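Local structure of uncharacterized tRNA/rRNA methyltransferase HI0380 (Haemophilus influenzae, 3ILK) at residues A[15-23]-A[36-47]; A[186-197]-A[226-237]. The protein is probably an RNA methyltransferase of the SPOUT class that uses S-adenosyl-L-methionine to methylate tRNA or rRNA, though its precise substrate is not established. All blocks are in the same frame, centred on the assembly; numbering follows the deposited sequence. Where two conformers were deposited one is given.

Contact 1: residues A[15-23]-A[36-47]; sequences TSHSGNIGS and LCLVSPKSVDEQ
The first beta-alpha-beta unit of this SpoU-family domain, strand 8-13, helix 18-31 and strand 35-39, brings the loop and helix start of residues 15-23 against the end of the second parallel strand and the loop behind it, where Thr15 O accepts from Lys42 N at 2.9 Å. Beyond this bond water molecules link the two backbones. One water accepts from Thr15 N and donates to Val39 O; a second accepts from Ser43 N and lies 2.7 Å from both Ser16 O and Thr15 OG1. That hydroxyl, tucked between its own backbone N and carbonyl carbon (chi1 58°), also rests on Pro41 CB. Ile21 packs CD1 against Leu38, Pro41 and Val44, with Ser43 O also close by, while its CG2 branch turns to Leu36 CD2. The touch of Ile21 CD1 on Leu38 CD1, at 3.4 Å, is tighter than ordinary methyl packing, the two side chains meeting at a slant. The side chain of Thr15 lies about 9 Å from that of Gly114, inferred by similarity to bind S-adenosyl-L-methionine, so the contact lies near the probable cofactor site without any of its residues being assigned to it. At the far end two helix starts meet. Asp45 caps helix 46-50 with a weak bond from Gln47 N, and Ser48 OG further ties the turn, bonding to Asp45 N and Ser18 O. Ser18 OG donates to the same Asp45 OD1 at 2.7 Å, reaching it on the syn side but 32° out of the carboxylate plane.

Contact 2: residues A[186-197]-A[226-237]; sequences FFDYTERIYQSL and LNGMLSAVEKRI
Both oxygens of the Glu234 carboxylate are gripped from helix 186-197: Tyr189 OH donates to OE1 at 2.7 Å and Arg192 NH2 to OE2 at 3.0 Å. Each donor comes from above the carboxylate plane, about 40° out of it, yet OE2 lies almost within the guanidinium plane of Arg192, making a salt bridge at that group's edge. Glu234 reaches them on an extended chain, its CG turned opposite the backbone N (chi1 -171°), and two differently placed donors limit the rotation of its end group. The Tyr189 ring is met on one face and at its edge: Leu230 CB lies over the face, a CH-pi contact of 3.8 Å to the centroid, while Ser231 OG meets the edge. Ser231 OG itself donates to Asn227 O. The whole is knobs-into-holes packing between two helices running nearly parallel, 27° apart, with Tyr189 set among Asn227, Leu230, Ser231 and Glu234. Leu230 answers as a knob in the reverse direction, its CD1 touching both Phe186 CE1 and Thr190 OG1, which themselves lie against each other, and its CD2 against the edge of the Tyr194 ring. One turn after Tyr189, Ile193 splits its branches, CG2 to Val233 CG1 and CD1 to Glu234 CB and Ile237. Tyr194 and Val233 also face the second subunit, whose own Tyr194 packs on Val233. At the C-terminal end Leu197 CD1 closes on Ile237 CD1 at 3.7 Å.

Overall arrangement
The two contacts come in series along the chain and lie on opposite sides of its centre, their own centres about 70 Å apart and their nearest atoms about 50 Å apart. They share no strand or helix. Contact 1 belongs to the parallel-sheet domain, joining the start of helix 18-31 to the end of strand 35-39, the loop after it and the start of helix 46-50, near the probable cofactor site. Contact 2 holds together the C-terminal helices, 180-197 and 220-240, with helix 204-216 linking them in sequence, and it borders the second subunit, which does not touch contact 1. Chain architecture thus separates a probable methyl-transfer domain from a helical extension that takes part in pairing the subunits.

Contact 1: residues A[15-23]-A[36-47]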
loop_
_atom_site.group_PDB
_atom_site.type_symbol
_atom_site.label_atom_id
_atom_site.label_comp_id
_atom_site.label_asym_id
_atom_site.label_seq_id
_atom_site.Cartn_x
_atom_site.Cartn_y
_atom_site.Cartn_z
ATOM N N THR A 15 -8.034 3.985 -30.044
ATOM C CA THR A 15 -8.269 5.040 -29.096
ATOM C C THR A 15 -9.091 6.073 -29.833
ATOM O O THR A 15 -9.007 6.154 -31.054
ATOM C CB THR A 15 -6.936 5.712 -28.677
ATOM O OG1 THR A 15 -6.267 6.237 -29.854
ATOM C CG2 THR A 15 -6.050 4.727 -27.941
ATOM N N SER A 16 -9.865 6.845 -29.076
ATOM C CA SER A 16 -10.721 7.917 -29.578
ATOM C C SER A 16 -10.081 9.288 -29.414
ATOM O O SER A 16 -9.418 9.795 -30.357
ATOM C CB SER A 16 -12.070 7.904 -28.849
ATOM O OG SER A 16 -12.709 6.645 -29.025
ATOM N N HIS A 17 -10.297 9.938 -28.270
ATOM C CA HIS A 17 -9.734 11.277 -28.051
ATOM C C HIS A 17 -8.219 11.154 -28.035
ATOM O O HIS A 17 -7.656 10.232 -27.387
ATOM C CB HIS A 17 -10.234 11.884 -26.736
ATOM C CG HIS A 17 -11.718 12.017 -26.662
ATOM N ND1 HIS A 17 -12.375 13.196 -26.957
ATOM C CD2 HIS A 17 -12.678 11.121 -26.334
ATOM C CE1 HIS A 17 -13.674 13.018 -26.808
ATOM N NE2 HIS A 17 -13.884 11.767 -26.438
ATOM N N SER A 18 -7.555 12.052 -28.763
ATOM C CA SER A 18 -6.111 11.965 -28.943
ATOM C C SER A 18 -5.386 12.192 -27.617
ATOM O O SER A 18 -4.257 11.759 -27.451
ATOM C CB SER A 18 -5.650 12.957 -29.991
ATOM O OG SER A 18 -6.062 14.236 -29.623
ATOM N N GLY A 19 -6.063 12.855 -26.677
ATOM C CA GLY A 19 -5.581 12.999 -25.308
ATOM C C GLY A 19 -5.428 11.701 -24.544
ATOM O O GLY A 19 -4.586 11.615 -23.671
ATOM N N ASN A 20 -6.240 10.689 -24.858
ATOM C CA ASN A 20 -6.180 9.410 -24.163
ATOM C C ASN A 20 -4.864 8.670 -24.360
ATOM O O ASN A 20 -4.395 7.963 -23.465
ATOM C CB ASN A 20 -7.330 8.514 -24.614
ATOM C CG ASN A 20 -8.681 9.093 -24.255
ATOM O OD1 ASN A 20 -8.761 10.066 -23.507
ATOM N ND2 ASN A 20 -9.750 8.506 -24.787
ATOM N N ILE A 21 -4.305 8.777 -25.562
ATOM C CA ILE A 21 -2.938 8.278 -25.832
ATOM C C ILE A 21 -1.930 8.996 -24.914
ATOM O O ILE A 21 -1.062 8.378 -24.347
ATOM C CB ILE A 21 -2.544 8.575 -27.313
ATOM C CG1 ILE A 21 -3.462 7.820 -28.262
ATOM C CG2 ILE A 21 -1.058 8.364 -27.533
ATOM C CD1 ILE A 21 -3.240 8.178 -29.716
ATOM N N GLY A 22 -2.024 10.327 -24.821
ATOM C CA GLY A 22 -1.160 11.016 -23.877
ATOM C C GLY A 22 -1.268 10.544 -22.409
ATOM O O GLY A 22 -0.250 10.394 -21.739
ATOM N N SER A 23 -2.505 10.383 -21.922
ATOM C CA SER A 23 -2.775 10.113 -20.506
ATOM C C SER A 23 -2.260 8.678 -20.237
ATOM O O SER A 23 -1.685 8.439 -19.168
ATOM C CB SER A 23 -4.257 10.245 -20.182
ATOM O OG SER A 23 -4.681 11.565 -20.469
ATOM N N LEU A 36 4.853 1.355 -26.354
ATOM C CA LEU A 36 3.484 1.649 -26.650
ATOM C C LEU A 36 3.169 1.344 -28.145
ATOM O O LEU A 36 3.909 1.734 -29.051
ATOM C CB LEU A 36 3.193 3.145 -26.320
ATOM C CG LEU A 36 1.771 3.570 -26.674
ATOM C CD1 LEU A 36 0.757 2.851 -25.759
ATOM C CD2 LEU A 36 1.606 5.128 -26.573
ATOM N N CYS A 37 2.056 0.655 -28.370
ATOM C CA CYS A 37 1.543 0.364 -29.704
ATOM C C CYS A 37 0.057 0.737 -29.801
ATOM O O CYS A 37 -0.761 0.318 -28.947
ATOM C CB CYS A 37 1.770 -1.114 -29.983
ATOM S SG CYS A 37 1.211 -1.719 -31.574
ATOM N N LEU A 38 -0.266 1.552 -30.810
ATOM C CA LEU A 38 -1.620 1.979 -31.193
ATOM C C LEU A 38 -2.168 1.212 -32.422
ATOM O O LEU A 38 -1.454 1.078 -33.433
ATOM C CB LEU A 38 -1.620 3.490 -31.460
ATOM C CG LEU A 38 -0.871 4.394 -30.442
ATOM C CD1 LEU A 38 -0.983 5.880 -30.851
ATOM C CD2 LEU A 38 -1.422 4.166 -28.994
ATOM N N VAL A 39 -3.389 0.661 -32.293
ATOM C CA VAL A 39 -4.115 0.071 -33.426
ATOM C C VAL A 39 -5.136 1.075 -33.884
ATOM O O VAL A 39 -6.028 1.479 -33.113
ATOM C CB VAL A 39 -4.754 -1.264 -33.090
ATOM C CG1 VAL A 39 -5.424 -1.960 -34.340
ATOM C CG2 VAL A 39 -3.674 -2.268 -32.440
ATOM N N SER A 40 -4.995 1.536 -35.129
ATOM C CA SER A 40 -5.990 2.439 -35.707
ATOM C C SER A 40 -6.484 3.478 -34.704
ATOM O O SER A 40 -7.669 3.513 -34.424
ATOM C CB SER A 40 -7.229 1.679 -36.186
ATOM O OG SER A 40 -6.878 0.885 -37.277
ATOM N N PRO A 41 -5.576 4.291 -34.152
ATOM C CA PRO A 41 -6.066 5.382 -33.354
ATOM C C PRO A 41 -6.883 6.266 -34.259
ATOM O O PRO A 41 -6.607 6.408 -35.481
ATOM C CB PRO A 41 -4.783 6.121 -32.923
ATOM C CG PRO A 41 -3.800 5.798 -34.009
ATOM C CD PRO A 41 -4.110 4.349 -34.322
ATOM N N LYS A 42 -7.892 6.872 -33.673
ATOM C CA LYS A 42 -8.750 7.768 -34.440
ATOM C C LYS A 42 -7.984 9.029 -34.767
ATOM O O LYS A 42 -8.164 9.670 -35.823
ATOM C CB LYS A 42 -9.966 8.072 -33.587
ATOM C CG LYS A 42 -10.971 9.024 -34.203
ATOM C CD LYS A 42 -12.197 9.061 -33.302
ATOM C CE LYS A 42 -13.359 9.753 -34.015
ATOM N NZ LYS A 42 -12.849 10.971 -34.666
ATOM N N SER A 43 -7.144 9.455 -33.848
ATOM C CA SER A 43 -6.382 10.657 -34.126
ATOM C C SER A 43 -5.218 10.784 -33.161
ATOM O O SER A 43 -5.334 10.424 -31.993
ATOM C CB SER A 43 -7.289 11.863 -33.986
ATOM O OG SER A 43 -6.939 12.546 -32.818
ATOM N N VAL A 44 -4.091 11.270 -33.654
ATOM C CA VAL A 44 -2.971 11.614 -32.765
ATOM C C VAL A 44 -2.493 12.996 -33.153
ATOM O O VAL A 44 -2.199 13.226 -34.305
ATOM C CB VAL A 44 -1.808 10.550 -32.787
ATOM C CG1 VAL A 44 -2.161 9.260 -33.550
ATOM C CG2 VAL A 44 -0.488 11.176 -33.167
ATOM N N ASP A 45 -2.407 13.915 -32.202
ATOM C CA ASP A 45 -2.129 15.312 -32.534
ATOM C C ASP A 45 -1.507 15.955 -31.304
ATOM O O ASP A 45 -1.066 15.239 -30.412
ATOM C CB ASP A 45 -3.437 16.010 -32.900
ATOM C CG ASP A 45 -4.466 15.927 -31.772
ATOM O OD1 ASP A 45 -4.067 15.849 -30.583
ATOM O OD2 ASP A 45 -5.680 15.906 -32.065
ATOM N N GLU A 46 -1.509 17.285 -31.240
ATOM C CA GLU A 46 -0.879 17.989 -30.130
ATOM C C GLU A 46 -1.381 17.513 -28.751
ATOM O O GLU A 46 -0.586 17.349 -27.829
ATOM C CB GLU A 46 -1.004 19.502 -30.288
ATOM C CG GLU A 46 -0.201 20.315 -29.269
ATOM C CD GLU A 46 1.291 20.466 -29.617
ATOM O OE1 GLU A 46 1.716 21.593 -29.998
ATOM O OE2 GLU A 46 2.043 19.463 -29.487
ATOM N N GLN A 47 -2.681 17.250 -28.638
ATOM C CA GLN A 47 -3.269 16.728 -27.405
ATOM C C GLN A 47 -2.669 15.398 -26.925
ATOM O O GLN A 47 -2.598 15.177 -25.715
ATOM C CB GLN A 47 -4.798 16.597 -27.520
ATOM C CG GLN A 47 -5.536 17.917 -27.677
ATOM C CD GLN A 47 -5.024 18.952 -26.704
ATOM O OE1 GLN A 47 -5.085 18.761 -25.477
ATOM N NE2 GLN A 47 -4.487 20.049 -27.241
HETATM O O HOH W 1 -5.347 3.090 -30.802
HETATM O O HOH W 2 -7.100 8.599 -30.867
HETATM O O HOH W 3 -9.135 14.207 -30.685
#

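Contact 2: residues A[186-197]-A[226-237]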
loop_
_atom_site.group_PDB
_atom_site.type_symbol
_atom_site.label_atom_id
_atom_site.label_comp_id
_atom_site.label_asym_id
_atom_site.label_seq_id
_atom_site.Cartn_x
_atom_site.Cartn_y
_atom_site.Cartn_z
ATOM N N PHE A 186 18.644 -17.736 28.605
ATOM C CA PHE A 186 17.712 -16.556 28.638
ATOM C C PHE A 186 16.463 -16.840 29.469
ATOM O O PHE A 186 15.866 -15.923 30.057
ATOM C CB PHE A 186 17.248 -16.218 27.210
ATOM C CG PHE A 186 16.065 -15.211 27.140
ATOM C CD1 PHE A 186 16.185 -13.970 27.683
ATOM C CD2 PHE A 186 14.851 -15.556 26.527
ATOM C CE1 PHE A 186 15.123 -13.042 27.610
ATOM C CE2 PHE A 186 13.794 -14.674 26.481
ATOM C CZ PHE A 186 13.929 -13.407 26.997
ATOM N N PHE A 187 16.015 -18.096 29.475
ATOM C CA PHE A 187 14.803 -18.434 30.221
ATOM C C PHE A 187 15.127 -18.489 31.704
ATOM O O PHE A 187 14.447 -17.852 32.487
ATOM C CB PHE A 187 14.139 -19.733 29.735
ATOM C CG PHE A 187 13.620 -19.671 28.324
ATOM C CD1 PHE A 187 12.787 -18.614 27.910
ATOM C CD2 PHE A 187 13.919 -20.687 27.424
ATOM C CE1 PHE A 187 12.296 -18.566 26.603
ATOM C CE2 PHE A 187 13.444 -20.653 26.123
ATOM C CZ PHE A 187 12.644 -19.591 25.705
ATOM N N ASP A 188 16.185 -19.209 32.091
ATOM C CA ASP A 188 16.642 -19.182 33.489
ATOM C C ASP A 188 16.913 -17.770 34.019
ATOM O O ASP A 188 16.597 -17.468 35.167
ATOM C CB ASP A 188 17.856 -20.098 33.670
ATOM C CG ASP A 188 17.551 -21.509 33.246
ATOM O OD1 ASP A 188 18.400 -22.444 33.399
ATOM O OD2 ASP A 188 16.403 -21.679 32.771
ATOM N N TYR A 189 17.455 -16.909 33.164
ATOM C CA TYR A 189 17.741 -15.525 33.507
ATOM C C TYR A 189 16.438 -14.715 33.736
ATOM O O TYR A 189 16.317 -14.042 34.749
ATOM C CB TYR A 189 18.641 -14.903 32.422
ATOM C CG TYR A 189 19.286 -13.535 32.730
ATOM C CD1 TYR A 189 19.356 -13.023 34.034
ATOM C CD2 TYR A 189 19.892 -12.800 31.702
ATOM C CE1 TYR A 189 19.996 -11.829 34.303
ATOM C CE2 TYR A 189 20.513 -11.558 31.944
ATOM C CZ TYR A 189 20.564 -11.084 33.249
ATOM O OH TYR A 189 21.188 -9.881 33.515
ATOM N N THR A 190 15.492 -14.771 32.790
ATOM C CA THR A 190 14.137 -14.225 32.970
ATOM C C THR A 190 13.509 -14.717 34.299
ATOM O O THR A 190 13.011 -13.908 35.095
ATOM C CB THR A 190 13.219 -14.615 31.782
ATOM O OG1 THR A 190 13.764 -14.116 30.550
ATOM C CG2 THR A 190 11.790 -14.089 31.975
ATOM N N GLU A 191 13.554 -16.032 34.533
ATOM C CA GLU A 191 12.987 -16.637 35.755
ATOM C C GLU A 191 13.585 -16.077 37.034
ATOM O O GLU A 191 12.861 -15.534 37.883
ATOM C CB GLU A 191 13.207 -18.141 35.812
ATOM C CG GLU A 191 12.909 -18.920 34.555
ATOM C CD GLU A 191 13.031 -20.420 34.767
ATOM O OE1 GLU A 191 12.704 -20.895 35.887
ATOM O OE2 GLU A 191 13.453 -21.121 33.811
ATOM N N ARG A 192 14.899 -16.263 37.186
ATOM C CA ARG A 192 15.633 -15.692 38.311
ATOM C C ARG A 192 15.269 -14.215 38.578
ATOM O O ARG A 192 14.940 -13.843 39.711
ATOM C CB ARG A 192 17.148 -15.836 38.123
ATOM C CG ARG A 192 17.907 -15.278 39.334
ATOM C CD ARG A 192 19.394 -15.501 39.280
ATOM N NE ARG A 192 20.092 -14.367 38.682
ATOM C CZ ARG A 192 20.790 -14.445 37.559
ATOM N NH1 ARG A 192 20.876 -15.606 36.918
ATOM N NH2 ARG A 192 21.409 -13.370 37.084
ATOM N N ILE A 193 15.326 -13.387 37.538
ATOM C CA ILE A 193 15.069 -11.944 37.695
ATOM C C ILE A 193 13.631 -11.663 38.159
ATOM O O ILE A 193 13.392 -10.882 39.089
ATOM C CB ILE A 193 15.444 -11.152 36.395
ATOM C CG1 ILE A 193 16.977 -11.030 36.252
ATOM C CG2 ILE A 193 14.738 -9.775 36.318
ATOM C CD1 ILE A 193 17.690 -10.276 37.414
ATOM N N TYR A 194 12.678 -12.332 37.525
ATOM C CA TYR A 194 11.280 -12.090 37.830
ATOM C C TYR A 194 10.791 -12.774 39.104
ATOM O O TYR A 194 9.784 -12.366 39.681
ATOM C CB TYR A 194 10.409 -12.317 36.590
ATOM C CG TYR A 194 10.573 -11.145 35.640
ATOM C CD1 TYR A 194 9.729 -10.037 35.726
ATOM C CD2 TYR A 194 11.601 -11.120 34.695
ATOM C CE1 TYR A 194 9.894 -8.938 34.876
ATOM C CE2 TYR A 194 11.778 -10.021 33.852
ATOM C CZ TYR A 194 10.911 -8.938 33.941
ATOM O OH TYR A 194 11.088 -7.861 33.108
ATOM N N GLN A 195 11.536 -13.781 39.557
ATOM C CA GLN A 195 11.369 -14.321 40.902
ATOM C C GLN A 195 11.993 -13.388 41.934
ATOM O O GLN A 195 11.512 -13.281 43.058
ATOM C CB GLN A 195 12.014 -15.698 41.017
ATOM C CG GLN A 195 11.195 -16.800 40.405
ATOM C CD GLN A 195 11.492 -18.136 41.026
ATOM O OE1 GLN A 195 12.535 -18.745 40.761
ATOM N NE2 GLN A 195 10.575 -18.612 41.862
ATOM N N SER A 196 13.082 -12.734 41.545
ATOM C CA SER A 196 13.774 -11.786 42.401
ATOM C C SER A 196 12.848 -10.609 42.672
ATOM O O SER A 196 12.810 -10.077 43.783
ATOM C CB SER A 196 15.066 -11.316 41.724
ATOM O OG SER A 196 15.862 -10.535 42.594
ATOM N N LEU A 197 12.089 -10.219 41.650
ATOM C CA LEU A 197 11.114 -9.122 41.770
ATOM C C LEU A 197 9.945 -9.455 42.695
ATOM O O LEU A 197 9.431 -8.577 43.396
ATOM C CB LEU A 197 10.589 -8.719 40.383
ATOM C CG LEU A 197 11.197 -7.524 39.640
ATOM C CD1 LEU A 197 12.504 -7.029 40.246
ATOM C CD2 LEU A 197 11.366 -7.860 38.158
ATOM N N LEU A 226 16.774 -8.660 24.374
ATOM C CA LEU A 226 16.030 -9.168 25.536
ATOM C C LEU A 226 16.887 -9.534 26.740
ATOM O O LEU A 226 16.456 -9.340 27.890
ATOM C CB LEU A 226 15.207 -10.406 25.158
ATOM C CG LEU A 226 14.020 -10.260 24.207
ATOM C CD1 LEU A 226 13.501 -11.689 23.845
ATOM C CD2 LEU A 226 12.912 -9.327 24.741
ATOM N N ASN A 227 18.066 -10.108 26.464
ATOM C CA ASN A 227 19.087 -10.348 27.464
ATOM C C ASN A 227 19.594 -9.004 28.008
ATOM O O ASN A 227 19.852 -8.877 29.213
ATOM C CB ASN A 227 20.256 -11.198 26.898
ATOM C CG ASN A 227 20.071 -12.703 27.129
ATOM O OD1 ASN A 227 19.330 -13.114 28.017
ATOM N ND2 ASN A 227 20.759 -13.533 26.327
ATOM N N GLY A 228 19.661 -7.998 27.123
ATOM C CA GLY A 228 20.103 -6.651 27.478
ATOM C C GLY A 228 19.129 -5.921 28.394
ATOM O O GLY A 228 19.545 -5.140 29.264
HETATM N N MSE A 229 17.838 -6.156 28.182
HETATM C CA MSE A 229 16.796 -5.650 29.095
HETATM C C MSE A 229 16.911 -6.331 30.494
HETATM O O MSE A 229 16.902 -5.654 31.515
HETATM C CB MSE A 229 15.398 -5.809 28.485
HETATM C CG MSE A 229 15.245 -5.043 27.146
HETATM SE SE MSE A 229 13.720 -5.525 25.994
HETATM C CE MSE A 229 12.434 -4.196 26.660
ATOM N N LEU A 230 17.039 -7.648 30.536
ATOM C CA LEU A 230 17.224 -8.349 31.828
ATOM C C LEU A 230 18.421 -7.853 32.661
ATOM O O LEU A 230 18.337 -7.771 33.900
ATOM C CB LEU A 230 17.318 -9.860 31.634
ATOM C CG LEU A 230 16.077 -10.529 31.056
ATOM C CD1 LEU A 230 16.413 -11.968 30.686
ATOM C CD2 LEU A 230 14.899 -10.468 32.010
ATOM N N SER A 231 19.519 -7.530 31.970
ATOM C CA SER A 231 20.691 -6.940 32.604
ATOM C C SER A 231 20.379 -5.540 33.080
ATOM O O SER A 231 20.811 -5.134 34.163
ATOM C CB SER A 231 21.862 -6.925 31.639
ATOM O OG SER A 231 22.029 -8.251 31.139
ATOM N N ALA A 232 19.622 -4.804 32.279
ATOM C CA ALA A 232 19.192 -3.472 32.686
ATOM C C ALA A 232 18.389 -3.530 34.007
ATOM O O ALA A 232 18.733 -2.842 34.962
ATOM C CB ALA A 232 18.446 -2.792 31.571
ATOM N N VAL A 233 17.363 -4.377 34.065
ATOM C CA VAL A 233 16.588 -4.649 35.293
ATOM C C VAL A 233 17.468 -5.171 36.470
ATOM O O VAL A 233 17.298 -4.729 37.621
ATOM C CB VAL A 233 15.413 -5.657 35.007
ATOM C CG1 VAL A 233 14.588 -5.936 36.272
ATOM C CG2 VAL A 233 14.498 -5.101 33.918
ATOM N N GLU A 234 18.403 -6.082 36.168
ATOM C CA GLU A 234 19.304 -6.628 37.173
ATOM C C GLU A 234 20.139 -5.569 37.888
ATOM O O GLU A 234 20.218 -5.565 39.119
ATOM C CB GLU A 234 20.222 -7.712 36.580
ATOM C CG GLU A 234 21.024 -8.442 37.654
ATOM C CD GLU A 234 21.814 -9.651 37.146
ATOM O OE1 GLU A 234 22.278 -9.676 35.976
ATOM O OE2 GLU A 234 21.981 -10.583 37.952
ATOM N N LYS A 235 20.768 -4.691 37.111
ATOM C CA LYS A 235 21.540 -3.564 37.636
ATOM C C LYS A 235 20.716 -2.758 38.644
ATOM O O LYS A 235 21.211 -2.401 39.717
ATOM C CB LYS A 235 22.046 -2.663 36.501
ATOM C CG LYS A 235 23.054 -3.340 35.566
ATOM C CD LYS A 235 23.558 -2.441 34.406
ATOM C CE LYS A 235 22.546 -2.304 33.252
ATOM N NZ LYS A 235 21.585 -1.147 33.493
ATOM N N ARG A 236 19.455 -2.501 38.303
ATOM C CA ARG A 236 18.534 -1.781 39.191
ATOM C C ARG A 236 18.233 -2.526 40.505
ATOM O O ARG A 236 18.289 -1.927 41.581
ATOM C CB ARG A 236 17.227 -1.448 38.462
ATOM C CG ARG A 236 17.028 0.025 38.074
ATOM C CD ARG A 236 17.441 1.006 39.145
ATOM N NE ARG A 236 16.451 2.071 39.283
ATOM C CZ ARG A 236 16.257 3.046 38.402
ATOM N NH1 ARG A 236 17.000 3.122 37.298
ATOM N NH2 ARG A 236 15.318 3.954 38.636
ATOM N N ILE A 237 17.887 -3.813 40.401
ATOM C CA ILE A 237 17.711 -4.704 41.564
ATOM C C ILE A 237 18.946 -4.639 42.463
ATOM O O ILE A 237 18.835 -4.471 43.685
ATOM C CB ILE A 237 17.491 -6.202 41.156
ATOM C CG1 ILE A 237 16.207 -6.388 40.341
ATOM C CG2 ILE A 237 17.476 -7.119 42.400
ATOM C CD1 ILE A 237 16.084 -7.765 39.688
#